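Local coordinates for protein single domain haemoglobin (Campylobacter jejuni, PDB 2WY4) that binds heme and, at its iron, small ligands such as cyanide, and as a member of the globin family probably also binds oxygen, at residues Pro36-Lys39 with Pro40-Asn43; Pro111-Ala114 with Thr115-Ala118; Phe129-Asp132 with Ile133-Leu137; Lys10-Val13 with Pro14-Gln17; Met44-Ile48 with Ser49-Pro53. All coordinates share one frame; numbering follows the deposited sequence. Where two conformers were deposited one is given.

Contact 1 (Pro36-Lys39 with Pro40-Asn43). With HEM (protoporphyrin IX containing Fe), chain B.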
# COMPACT_ATOMS: atom_id res chain seq x y z
N PRO A 36 0.50 11.07 -13.38
CA PRO A 36 0.99 12.35 -12.87
C PRO A 36 -0.12 13.19 -12.23
O PRO A 36 0.16 14.00 -11.35
CB PRO A 36 1.52 13.04 -14.14
CG PRO A 36 0.84 12.31 -15.27
CD PRO A 36 0.74 10.90 -14.83
N GLU A 37 -1.36 12.95 -12.62
CA GLU A 37 -2.48 13.68 -12.08
C GLU A 37 -2.62 13.50 -10.57
O GLU A 37 -3.18 14.37 -9.91
CB GLU A 37 -3.77 13.27 -12.78
CG GLU A 37 -4.26 11.87 -12.56
CD GLU A 37 -3.69 10.86 -13.53
OE1 GLU A 37 -2.74 11.18 -14.27
OE2 GLU A 37 -4.21 9.74 -13.57
N VAL A 38 -2.11 12.41 -10.02
CA VAL A 38 -2.22 12.23 -8.56
C VAL A 38 -1.10 12.92 -7.80
O VAL A 38 -1.24 13.15 -6.60
CB VAL A 38 -2.33 10.73 -8.10
CG1 VAL A 38 -3.38 10.00 -8.88
CG2 VAL A 38 -0.98 10.05 -8.20
N LYS A 39 -0.01 13.29 -8.48
CA LYS A 39 1.15 13.83 -7.76
C LYS A 39 0.84 15.01 -6.83
O LYS A 39 1.31 15.02 -5.70
CB LYS A 39 2.34 14.14 -8.68
CG LYS A 39 3.67 14.34 -7.94
CD LYS A 39 4.89 14.41 -8.86
CE LYS A 39 4.96 15.72 -9.59
NZ LYS A 39 6.33 15.84 -10.17
N PRO A 40 0.08 16.02 -7.27
CA PRO A 40 -0.18 17.17 -6.39
C PRO A 40 -0.93 16.86 -5.10
O PRO A 40 -0.98 17.73 -4.22
CB PRO A 40 -1.03 18.10 -7.27
CG PRO A 40 -0.62 17.75 -8.63
CD PRO A 40 -0.45 16.24 -8.63
N MET A 41 -1.53 15.68 -5.01
CA MET A 41 -2.19 15.27 -3.78
C MET A 41 -1.14 15.06 -2.66
O MET A 41 -1.41 15.28 -1.47
CB MET A 41 -2.93 13.96 -4.00
CG MET A 41 -4.06 14.05 -5.00
SD MET A 41 -4.78 12.44 -5.44
CE MET A 41 -5.77 12.06 -4.08
N PHE A 42 0.06 14.68 -3.06
CA PHE A 42 1.14 14.37 -2.15
C PHE A 42 2.03 15.58 -1.90
O PHE A 42 2.13 16.45 -2.74
CB PHE A 42 2.01 13.27 -2.76
CG PHE A 42 1.31 11.95 -2.89
CD1 PHE A 42 0.49 11.66 -3.98
CD2 PHE A 42 1.50 11.00 -1.94
CE1 PHE A 42 -0.15 10.47 -4.04
CE2 PHE A 42 0.87 9.80 -2.04
CZ PHE A 42 0.04 9.53 -3.11
N ASN A 43 2.65 15.58 -0.73
CA ASN A 43 3.61 16.61 -0.40
C ASN A 43 5.00 16.19 -0.87
O ASN A 43 5.57 15.25 -0.35
CB ASN A 43 3.58 16.89 1.10
CG ASN A 43 2.27 17.49 1.54
OD1 ASN A 43 1.90 18.59 1.08
ND2 ASN A 43 1.52 16.77 2.38
CHA HEM B . -0.83 9.13 2.82
CHB HEM B . -0.97 4.34 3.20
CHC HEM B . -3.63 4.14 -0.81
CHD HEM B . -2.92 8.89 -1.52
C1A HEM B . -0.70 7.89 3.32
C2A HEM B . -0.06 7.51 4.54
C3A HEM B . -0.07 6.17 4.66
C4A HEM B . -0.74 5.68 3.47
CMA HEM B . 0.49 5.34 5.82
CAA HEM B . 0.54 8.51 5.55
CBA HEM B . -0.54 9.40 6.17
CGA HEM B . -1.12 8.98 7.48
O1A HEM B . -0.54 8.10 8.17
O2A HEM B . -2.18 9.59 7.86
C1B HEM B . -1.68 3.87 2.13
C2B HEM B . -1.99 2.50 1.88
C3B HEM B . -2.73 2.45 0.76
C4B HEM B . -2.91 3.77 0.28
CMB HEM B . -1.47 1.33 2.71
CAB HEM B . -3.30 1.23 0.02
CBB HEM B . -3.87 0.23 0.65
C1C HEM B . -3.74 5.40 -1.35
C2C HEM B . -4.45 5.82 -2.51
C3C HEM B . -4.22 7.10 -2.68
C4C HEM B . -3.31 7.57 -1.66
CMC HEM B . -5.38 4.91 -3.33
CAC HEM B . -4.79 7.96 -3.79
CBC HEM B . -3.95 8.57 -4.64
C1D HEM B . -2.29 9.36 -0.39
C2D HEM B . -1.92 10.72 -0.24
C3D HEM B . -1.28 10.84 1.10
C4D HEM B . -1.33 9.52 1.63
CMD HEM B . -2.17 11.83 -1.24
CAD HEM B . -0.68 12.07 1.75
CBD HEM B . 0.84 11.96 1.67
CGD HEM B . 1.57 13.23 1.99
O1D HEM B . 2.49 13.56 1.23
O2D HEM B . 1.22 13.87 3.02
NA HEM B . -1.12 6.75 2.66
NB HEM B . -2.27 4.63 1.15
NC HEM B . -3.04 6.49 -0.85
ND HEM B . -1.92 8.65 0.73
FE HEM B . -2.10 6.64 0.94
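M41 N gives its proton to V38 O at 3.0 Å, and F42 N gives one to K39 O at 2.9 Å. Both are i to i+3 bonds of the short 3-10 turn that follows helix 4-34 of this globin. This is the C region of the globin fold, which delivers a phenylalanine to the distal side of the heme. P40 sits in the turn and has no N-H to give. Its CD lies 3.5 Å from E37 O.

Beyond the turn, N43 grips a heme propionate twice. N43 N reaches heme O1D at 2.8 Å with a nearly straight bond. N43 ND2 reaches heme O2D at 3.0 Å, more bent. Backbone and side chain of one residue thus hold both propionate oxygens, which should limit its rotation.

The F42 ring lies with one face over heme methyl CMD. F42 CZ also touches the heme ring carbon CHD at 3.4 Å. V38 O and K39 O lie at the ring's edge. Y28 and F32 of helix 4-34 also meet this ring, and the bound cyanide touches it. V38 in turn rests on M31 of the same helix.

M41 turns its CG anti to the carbonyl carbon, chi1 -64°, which brings the chain back along V38. M41 SD then lies 4.0 Å from V38 CB.

Contact 2 (Pro111-Ala114 with Thr115-Ala118)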
# COMPACT_ATOMS: atom_id res chain seq x y z
N PRO A 111 9.88 -11.54 -7.86
CA PRO A 111 9.33 -12.74 -7.23
C PRO A 111 8.83 -13.80 -8.21
O PRO A 111 8.68 -13.55 -9.41
CB PRO A 111 8.15 -12.21 -6.44
CG PRO A 111 8.19 -10.78 -6.57
CD PRO A 111 8.90 -10.45 -7.86
N ASP A 112 8.52 -14.97 -7.65
CA ASP A 112 7.92 -16.03 -8.45
C ASP A 112 6.44 -15.73 -8.61
O ASP A 112 5.91 -14.79 -8.01
CB ASP A 112 8.22 -17.41 -7.84
CG ASP A 112 7.68 -17.61 -6.43
OD1 ASP A 112 6.73 -16.91 -6.00
OD2 ASP A 112 8.13 -18.51 -5.69
N GLU A 113 5.74 -16.51 -9.42
CA GLU A 113 4.36 -16.23 -9.71
C GLU A 113 3.51 -16.41 -8.50
O GLU A 113 2.57 -15.67 -8.32
CB GLU A 113 3.88 -17.09 -10.90
CG GLU A 113 4.51 -16.64 -12.19
CD GLU A 113 4.15 -15.22 -12.60
OE1 GLU A 113 3.00 -14.77 -12.36
OE2 GLU A 113 5.03 -14.56 -13.21
N ALA A 114 3.82 -17.41 -7.65
CA ALA A 114 3.03 -17.62 -6.46
C ALA A 114 3.09 -16.38 -5.57
O ALA A 114 2.09 -16.00 -4.98
CB ALA A 114 3.51 -18.85 -5.69
N THR A 115 4.26 -15.77 -5.49
CA THR A 115 4.41 -14.57 -4.64
C THR A 115 3.65 -13.40 -5.23
O THR A 115 2.95 -12.67 -4.54
CB THR A 115 5.88 -14.25 -4.41
OG1 THR A 115 6.48 -15.34 -3.71
CG2 THR A 115 6.03 -13.06 -3.48
N LEU A 116 3.79 -13.22 -6.54
CA LEU A 116 3.03 -12.16 -7.19
C LEU A 116 1.52 -12.33 -6.98
O LEU A 116 0.81 -11.38 -6.68
CB LEU A 116 3.34 -12.14 -8.69
CG LEU A 116 4.49 -11.35 -9.22
CD1 LEU A 116 4.50 -11.39 -10.73
CD2 LEU A 116 4.41 -9.90 -8.72
N LYS A 117 1.03 -13.56 -7.20
CA LYS A 117 -0.38 -13.87 -6.99
C LYS A 117 -0.81 -13.57 -5.55
O LYS A 117 -1.88 -12.99 -5.27
CB LYS A 117 -0.63 -15.35 -7.34
CG LYS A 117 -2.09 -15.74 -7.48
CD LYS A 117 -2.80 -14.88 -8.52
CE LYS A 117 -3.78 -15.68 -9.38
NZ LYS A 117 -3.08 -16.24 -10.55
N ALA A 118 0.06 -13.93 -4.61
CA ALA A 118 -0.28 -13.74 -3.23
C ALA A 118 -0.43 -12.24 -2.95
O ALA A 118 -1.33 -11.85 -2.23
CB ALA A 118 0.76 -14.41 -2.33
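D112 and T115 cross at about a right angle and meet through D112 OD1. This oxygen takes two bonds. T115 N points at D112 OD1 nearly along the C-O axis, at 2.8 Å and with an angle of 149° at the hydrogen. T115 OG1 donates to the same D112 OD1, also at 2.8 Å, from above the carboxylate plane. Two donors therefore hold the oxygen from different directions and limit the swing of the group. The torsion of D112 allows this: CG stands between the backbone N and the carbonyl carbon, chi1 62°, which brings OD1 within reach of T115 N and OG1. The partial positive charge of the helix start would probably stabilise the carboxylate.

P111 packs on T115 from the residue before the cap. Its CB meets T115 CB at 3.7 Å, and T115 CG2 lies as near. I105 of helix 94-109 touches P111, while I8 of helix 4-34 touches T115.

On another side E113 and L116 lie at a slant to each other. E113 bends at chi2, and its OE1 comes to 4.0 Å from L116 CD1. L116 also packs on L102 and K106 of helix 94-109.

Regular helical bonding begins here. L116 N bonds to D112 O at 3.0 Å, and K117 N to E113 O at 2.8 Å. The arrangement is an N-cap: D112 opens helix 113-139, the last helix of the globin fold.

Contact 3 (Phe129-Asp132 with Ile133-Leu137). With HEM (protoporphyrin IX containing Fe), chain B.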
# COMPACT_ATOMS: atom_id res chain seq x y z
N PHE A 129 -10.34 -3.05 2.84
CA PHE A 129 -10.39 -2.60 4.23
C PHE A 129 -10.28 -1.07 4.35
O PHE A 129 -11.06 -0.45 5.09
CB PHE A 129 -9.28 -3.28 5.02
CG PHE A 129 -9.40 -3.15 6.51
CD1 PHE A 129 -10.35 -3.83 7.22
CD2 PHE A 129 -8.54 -2.30 7.19
CE1 PHE A 129 -10.44 -3.72 8.59
CE2 PHE A 129 -8.65 -2.14 8.56
CZ PHE A 129 -9.59 -2.84 9.26
N TYR A 130 -9.35 -0.47 3.61
CA TYR A 130 -9.21 0.99 3.61
C TYR A 130 -10.44 1.66 2.98
O TYR A 130 -11.01 2.61 3.55
CB TYR A 130 -7.98 1.42 2.83
CG TYR A 130 -6.68 1.42 3.59
CD1 TYR A 130 -6.05 0.24 3.92
CD2 TYR A 130 -6.08 2.62 3.97
CE1 TYR A 130 -4.86 0.24 4.61
CE2 TYR A 130 -4.91 2.62 4.68
CZ TYR A 130 -4.28 1.45 5.00
OH TYR A 130 -3.12 1.53 5.73
N ILE A 131 -10.86 1.16 1.82
CA ILE A 131 -12.01 1.73 1.11
C ILE A 131 -13.25 1.77 1.99
O ILE A 131 -13.97 2.77 2.02
CB ILE A 131 -12.30 0.92 -0.18
CG1 ILE A 131 -11.21 1.16 -1.24
CG2 ILE A 131 -13.64 1.30 -0.79
CD1 ILE A 131 -11.19 0.11 -2.37
N ASP A 132 -13.51 0.68 2.69
CA ASP A 132 -14.74 0.59 3.49
C ASP A 132 -14.74 1.58 4.64
O ASP A 132 -15.77 2.21 4.95
CB ASP A 132 -15.01 -0.83 4.01
CG ASP A 132 -15.42 -1.82 2.90
OD1 ASP A 132 -15.72 -1.41 1.75
OD2 ASP A 132 -15.41 -3.05 3.08
N ILE A 133 -13.59 1.75 5.28
CA ILE A 133 -13.47 2.71 6.38
C ILE A 133 -13.63 4.15 5.84
O ILE A 133 -14.35 4.97 6.43
CB ILE A 133 -12.11 2.53 7.12
CG1 ILE A 133 -12.18 1.30 8.02
CG2 ILE A 133 -11.72 3.73 7.95
CD1 ILE A 133 -10.90 0.90 8.66
N GLU A 134 -12.98 4.42 4.71
CA GLU A 134 -13.05 5.72 4.08
C GLU A 134 -14.46 6.03 3.56
O GLU A 134 -14.93 7.16 3.66
CB GLU A 134 -11.96 5.83 3.01
CG GLU A 134 -10.58 5.95 3.70
CD GLU A 134 -9.39 5.63 2.82
OE1 GLU A 134 -9.52 5.67 1.57
OE2 GLU A 134 -8.29 5.38 3.38
N LYS A 135 -15.14 5.03 3.02
CA LYS A 135 -16.50 5.22 2.54
C LYS A 135 -17.37 5.73 3.67
O LYS A 135 -18.17 6.65 3.48
CB LYS A 135 -17.06 3.92 1.96
CG LYS A 135 -16.81 3.74 0.49
CD LYS A 135 -17.41 2.42 -0.01
CE LYS A 135 -18.92 2.40 0.10
NZ LYS A 135 -19.51 1.19 -0.56
N LYS A 136 -17.23 5.12 4.85
CA LYS A 136 -17.97 5.57 6.02
C LYS A 136 -17.63 7.01 6.33
O LYS A 136 -18.52 7.79 6.66
CB LYS A 136 -17.69 4.70 7.24
CG LYS A 136 -18.42 3.38 7.24
CD LYS A 136 -18.41 2.74 8.62
CE LYS A 136 -18.66 1.24 8.56
NZ LYS A 136 -19.98 0.86 7.96
N LEU A 137 -16.36 7.38 6.26
CA LEU A 137 -16.00 8.77 6.53
C LEU A 137 -16.64 9.73 5.57
O LEU A 137 -17.12 10.78 5.95
CB LEU A 137 -14.48 8.99 6.50
CG LEU A 137 -13.78 8.69 7.79
CD1 LEU A 137 -12.30 9.04 7.62
CD2 LEU A 137 -14.40 9.45 8.97
CHA HEM B . -0.83 9.13 2.82
CHB HEM B . -0.97 4.34 3.20
CHC HEM B . -3.63 4.14 -0.81
CHD HEM B . -2.92 8.89 -1.52
C1A HEM B . -0.70 7.89 3.32
C2A HEM B . -0.06 7.51 4.54
C3A HEM B . -0.07 6.17 4.66
C4A HEM B . -0.74 5.68 3.47
CMA HEM B . 0.49 5.34 5.82
CAA HEM B . 0.54 8.51 5.55
CBA HEM B . -0.54 9.40 6.17
CGA HEM B . -1.12 8.98 7.48
O1A HEM B . -0.54 8.10 8.17
O2A HEM B . -2.18 9.59 7.86
C1B HEM B . -1.68 3.87 2.13
C2B HEM B . -1.99 2.50 1.88
C3B HEM B . -2.73 2.45 0.76
C4B HEM B . -2.91 3.77 0.28
CMB HEM B . -1.47 1.33 2.71
CAB HEM B . -3.30 1.23 0.02
CBB HEM B . -3.87 0.23 0.65
C1C HEM B . -3.74 5.40 -1.35
C2C HEM B . -4.45 5.82 -2.51
C3C HEM B . -4.22 7.10 -2.68
C4C HEM B . -3.31 7.57 -1.66
CMC HEM B . -5.38 4.91 -3.33
CAC HEM B . -4.79 7.96 -3.79
CBC HEM B . -3.95 8.57 -4.64
C1D HEM B . -2.29 9.36 -0.39
C2D HEM B . -1.92 10.72 -0.24
C3D HEM B . -1.28 10.84 1.10
C4D HEM B . -1.33 9.52 1.63
CMD HEM B . -2.17 11.83 -1.24
CAD HEM B . -0.68 12.07 1.75
CBD HEM B . 0.84 11.96 1.67
CGD HEM B . 1.57 13.23 1.99
O1D HEM B . 2.49 13.56 1.23
O2D HEM B . 1.22 13.87 3.02
NA HEM B . -1.12 6.75 2.66
NB HEM B . -2.27 4.63 1.15
NC HEM B . -3.04 6.49 -0.85
ND HEM B . -1.92 8.65 0.73
FE HEM B . -2.10 6.64 0.94
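The proximal side of the heme pocket is lined here by helix 113-139, the last helix of the globin fold. Y130 and E134 stand one turn apart on its heme-facing side. E134 OE2 lies at the edge of the Y130 ring, 3.6 Å from Y130 CD2. The carboxylate is turned 81° from the ring plane. CG of E134 is anti to its carbonyl carbon, chi1 -72°, and the chain then runs extended toward the proximal histidine H84. The Y130 ring has heme CBB over one face, toward its rim. Y130 OH approaches the heme methyl CMB at 3.4 Å.

F129 and I133 form the neighbouring pair. I133 CD1 sits over the face of the F129 ring, 4.2 Å from its centroid, in a CH-pi contact. F129 also packs on L70, and I133 on R74. I131 CG2 meets K135 CD at 4.0 Å. The backbone between is helical. E134 N bonds to Y130 O at 2.9 Å, and K135 N to I131 O at 2.7 Å. The bond from I133 N to F129 O is weak.

The two carboxylate oxygens of E134 have separate partners. OE2 accepts from ND1 of H84, the axial ligand of the iron, and OE1 is hydrogen-bonded to Y94 OH. The bond to H84 probably helps orient this histidine, and such proximal hydrogen bonding is expected to strengthen the imidazole as a donor to the iron.

Contact 4 (Lys10-Val13 with Pro14-Gln17)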
# COMPACT_ATOMS: atom_id res chain seq x y z
N LYS A 10 3.59 -13.42 5.01
CA LYS A 10 4.43 -13.31 6.21
C LYS A 10 5.91 -13.36 5.87
O LYS A 10 6.71 -12.63 6.47
CB LYS A 10 4.10 -14.42 7.22
CG LYS A 10 2.68 -14.40 7.73
CD LYS A 10 2.31 -13.07 8.34
CE LYS A 10 0.99 -13.18 9.10
NZ LYS A 10 0.53 -11.85 9.56
N ASP A 11 6.30 -14.20 4.92
CA ASP A 11 7.68 -14.35 4.52
C ASP A 11 8.22 -13.05 3.96
O ASP A 11 9.41 -12.80 3.96
CB ASP A 11 7.83 -15.42 3.41
CG ASP A 11 7.61 -16.84 3.89
OD1 ASP A 11 7.60 -17.14 5.10
OD2 ASP A 11 7.46 -17.75 3.05
N CYS A 12 7.32 -12.22 3.45
CA CYS A 12 7.71 -10.95 2.87
C CYS A 12 7.90 -9.85 3.89
O CYS A 12 8.49 -8.82 3.56
CB CYS A 12 6.71 -10.52 1.79
SG CYS A 12 6.82 -11.56 0.30
N VAL A 13 7.41 -10.04 5.13
CA VAL A 13 7.65 -9.05 6.18
C VAL A 13 9.14 -8.65 6.31
O VAL A 13 9.48 -7.48 6.24
CB VAL A 13 7.01 -9.44 7.51
CG1 VAL A 13 7.47 -8.51 8.64
CG2 VAL A 13 5.51 -9.38 7.40
N PRO A 14 10.04 -9.60 6.50
CA PRO A 14 11.46 -9.25 6.59
C PRO A 14 12.01 -8.53 5.37
O PRO A 14 12.89 -7.66 5.48
CB PRO A 14 12.16 -10.61 6.75
CG PRO A 14 11.12 -11.57 7.06
CD PRO A 14 9.82 -11.02 6.72
N ILE A 15 11.51 -8.88 4.20
CA ILE A 15 11.97 -8.26 2.98
C ILE A 15 11.61 -6.79 2.99
O ILE A 15 12.39 -5.92 2.60
CB ILE A 15 11.33 -8.96 1.75
CG1 ILE A 15 11.80 -10.42 1.69
CG2 ILE A 15 11.64 -8.20 0.46
CD1 ILE A 15 11.14 -11.24 0.53
N LEU A 16 10.41 -6.51 3.47
CA LEU A 16 9.93 -5.16 3.58
C LEU A 16 10.61 -4.42 4.74
O LEU A 16 10.80 -3.21 4.67
CB LEU A 16 8.42 -5.14 3.78
CG LEU A 16 7.50 -5.66 2.68
CD1 LEU A 16 6.11 -6.00 3.21
CD2 LEU A 16 7.38 -4.59 1.67
N GLN A 17 10.93 -5.14 5.81
CA GLN A 17 11.68 -4.51 6.91
C GLN A 17 13.03 -4.02 6.39
O GLN A 17 13.50 -2.96 6.82
CB GLN A 17 11.92 -5.50 8.07
CG GLN A 17 10.72 -5.76 8.92
CD GLN A 17 10.97 -6.82 9.97
OE1 GLN A 17 11.06 -7.99 9.66
NE2 GLN A 17 11.15 -6.38 11.21
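P14 packs its ring on V13 and on the carbonyl oxygens of K10 and D11, inside the N-terminal half of helix 4-34, the first helix of this globin. A proline inside a helix has no N-H for the turn before, and here the helix is kinked. P14 has nothing to give K10 O, and its CD stands 3.5 Å from K10 O and 3.3 Å from D11 O. The ring also presses on its neighbour: V13 CB lies only 3.3 Å from P14 CD, tighter than usual for two carbons.

I15 follows. I15 N does not reach D11 O, its usual helical acceptor. Its side chain turns back along C12, and I15 CD1 meets C12 SG at 4.3 Å. C12 packs on T115 and W119 of helix 113-139.

L16 restores the helical pattern. L16 N bonds to C12 O at 3.0 Å. L16 CG also rests near C12 O. The rest of the side chain is buried against I60 and L61 of helix 51-65 and W119. The inner face of this kinked turn packs on both helix 51-65 and helix 113-139.

Q17 ends the segment. Q17 N gives its proton to V13 O at 2.8 Å. Its CG is anti to the carbonyl carbon, chi1 -76°, and the extended chain runs back beside V13, crossing it at a slant. Q17 OE1 ends 3.8 Å from V13 CG1, the branch of V13 that stands anti to its own backbone N, chi1 170°.

Contact 5 (Met44-Ile48 with Ser49-Pro53). With HEM (protoporphyrin IX containing Fe), chain B.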
# COMPACT_ATOMS: atom_id res chain seq x y z
N MET A 44 5.56 16.89 -1.85
CA MET A 44 6.87 16.48 -2.32
C MET A 44 8.00 16.58 -1.29
O MET A 44 8.97 15.85 -1.38
CB MET A 44 7.23 17.20 -3.61
CG MET A 44 6.32 16.83 -4.80
SD MET A 44 6.29 15.06 -5.17
CE MET A 44 4.82 14.55 -4.38
N GLU A 45 7.85 17.48 -0.33
CA GLU A 45 8.86 17.57 0.71
C GLU A 45 8.94 16.25 1.44
O GLU A 45 10.00 15.82 1.86
CB GLU A 45 8.51 18.71 1.70
CG GLU A 45 9.58 19.00 2.71
CD GLU A 45 9.05 19.90 3.82
OE1 GLU A 45 8.49 20.96 3.45
OE2 GLU A 45 9.17 19.53 5.03
N LYS A 46 7.77 15.62 1.62
CA LYS A 46 7.68 14.34 2.34
C LYS A 46 8.23 13.18 1.49
O LYS A 46 8.57 12.14 2.03
CB LYS A 46 6.22 14.08 2.81
CG LYS A 46 6.03 13.37 4.17
CD LYS A 46 4.58 12.96 4.44
CE LYS A 46 4.48 11.97 5.56
NZ LYS A 46 3.23 11.16 5.77
N GLN A 47 8.32 13.40 0.18
CA GLN A 47 8.91 12.40 -0.69
C GLN A 47 10.43 12.55 -0.60
O GLN A 47 11.16 11.58 -0.43
CB GLN A 47 8.47 12.63 -2.14
CG GLN A 47 7.04 12.24 -2.49
CD GLN A 47 6.81 10.75 -2.45
OE1 GLN A 47 7.60 9.97 -2.99
NE2 GLN A 47 5.72 10.34 -1.77
N ILE A 48 10.91 13.79 -0.71
CA ILE A 48 12.34 14.02 -0.70
C ILE A 48 13.00 13.61 0.63
O ILE A 48 14.06 13.05 0.61
CB ILE A 48 12.59 15.50 -1.03
CG1 ILE A 48 12.17 15.78 -2.48
CG2 ILE A 48 14.04 15.85 -0.84
CD1 ILE A 48 11.92 17.24 -2.79
N SER A 49 12.31 13.82 1.74
CA SER A 49 12.88 13.49 3.05
C SER A 49 12.87 12.00 3.31
O SER A 49 13.50 11.53 4.25
CB SER A 49 12.05 14.11 4.16
OG SER A 49 10.77 13.48 4.25
N GLY A 50 12.11 11.24 2.50
CA GLY A 50 11.95 9.81 2.72
C GLY A 50 10.83 9.47 3.68
O GLY A 50 10.50 8.31 3.88
N GLU A 51 10.20 10.50 4.25
CA GLU A 51 9.16 10.25 5.26
C GLU A 51 7.95 9.52 4.71
O GLU A 51 7.45 8.60 5.34
CB GLU A 51 8.71 11.54 5.98
CG GLU A 51 7.78 11.23 7.13
CD GLU A 51 7.35 12.43 7.93
OE1 GLU A 51 7.64 13.57 7.50
OE2 GLU A 51 6.69 12.22 8.98
N GLN A 52 7.45 9.94 3.56
CA GLN A 52 6.28 9.24 3.01
C GLN A 52 6.60 7.84 2.47
O GLN A 52 5.85 6.92 2.71
CB GLN A 52 5.54 10.13 2.01
CG GLN A 52 4.35 9.45 1.35
CD GLN A 52 3.28 9.14 2.36
OE1 GLN A 52 3.15 9.79 3.41
NE2 GLN A 52 2.46 8.13 2.04
N PRO A 53 7.69 7.67 1.74
CA PRO A 53 8.10 6.31 1.40
C PRO A 53 8.21 5.41 2.61
O PRO A 53 7.78 4.27 2.56
CB PRO A 53 9.42 6.51 0.67
CG PRO A 53 9.27 7.87 0.02
CD PRO A 53 8.53 8.68 1.05
CHA HEM B . -0.83 9.13 2.82
CHB HEM B . -0.97 4.34 3.20
CHC HEM B . -3.63 4.14 -0.81
CHD HEM B . -2.92 8.89 -1.52
C1A HEM B . -0.70 7.89 3.32
C2A HEM B . -0.06 7.51 4.54
C3A HEM B . -0.07 6.17 4.66
C4A HEM B . -0.74 5.68 3.47
CMA HEM B . 0.49 5.34 5.82
CAA HEM B . 0.54 8.51 5.55
CBA HEM B . -0.54 9.40 6.17
CGA HEM B . -1.12 8.98 7.48
O1A HEM B . -0.54 8.10 8.17
O2A HEM B . -2.18 9.59 7.86
C1B HEM B . -1.68 3.87 2.13
C2B HEM B . -1.99 2.50 1.88
C3B HEM B . -2.73 2.45 0.76
C4B HEM B . -2.91 3.77 0.28
CMB HEM B . -1.47 1.33 2.71
CAB HEM B . -3.30 1.23 0.02
CBB HEM B . -3.87 0.23 0.65
C1C HEM B . -3.74 5.40 -1.35
C2C HEM B . -4.45 5.82 -2.51
C3C HEM B . -4.22 7.10 -2.68
C4C HEM B . -3.31 7.57 -1.66
CMC HEM B . -5.38 4.91 -3.33
CAC HEM B . -4.79 7.96 -3.79
CBC HEM B . -3.95 8.57 -4.64
C1D HEM B . -2.29 9.36 -0.39
C2D HEM B . -1.92 10.72 -0.24
C3D HEM B . -1.28 10.84 1.10
C4D HEM B . -1.33 9.52 1.63
CMD HEM B . -2.17 11.83 -1.24
CAD HEM B . -0.68 12.07 1.75
CBD HEM B . 0.84 11.96 1.67
CGD HEM B . 1.57 13.23 1.99
O1D HEM B . 2.49 13.56 1.23
O2D HEM B . 1.22 13.87 3.02
NA HEM B . -1.12 6.75 2.66
NB HEM B . -2.27 4.63 1.15
NC HEM B . -3.04 6.49 -0.85
ND HEM B . -1.92 8.65 0.73
FE HEM B . -2.10 6.64 0.94
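K46 lays its side chain along E51 and Q52. K46 CB is 4.1 Å from Q52 CB and about as far from heme O1D. K46 CG packs on E51 CB at 3.7 Å and is equally close to E51 OE1. K46 CD passes heme O2D at 3.8 Å. K46 CE touches E51 CG and lies 3.3 Å from Q52 OE1. K46 NZ, at the tip, donates to Q52 OE1 at 2.7 Å, nearly in line with the C=O bond. The chain beyond CG is extended, which lets it span from one helix to the next.

The backbone between is the junction of helix 44-48 with helix 51-65, the distal helix of the globin fold. G50 has a positive phi of 87° and is the N-cap of the second helix. S49 OG accepts from E51 N, an ST turn. Q52 N bonds to K46 O at 2.9 Å.

The Q52 amide is held at both ends: K46 NZ donates to its oxygen, and its NE2 is hydrogen-bonded to Y28 OH. Q52 also touches the bound cyanide. Q47 NE2 lies 3.5 Å from Q52 CG, with the two amide planes 41° apart.

Contacts 1, 3 and 5 all touch the heme; contacts 2 and 4 lie away from the annotated sites. Contacts 1 and 5 are neighbours on the same side of the molecule: K39 CG meets M44 CE at 3.7 Å, and both hold residues that touch cyanide. Contact 3 is on the proximal side. Contacts 2 and 3 share helix 113-139, but about 14 Å separates their nearest atoms. Contact 2 is a surface contact; the other four are partly buried. It meets contact 4 through T115 CG2 and C12 SG. Polar side chains serve the heme pocket in 1, 3 and 5 and a helix start in 2, whereas contact 4 is mostly apolar.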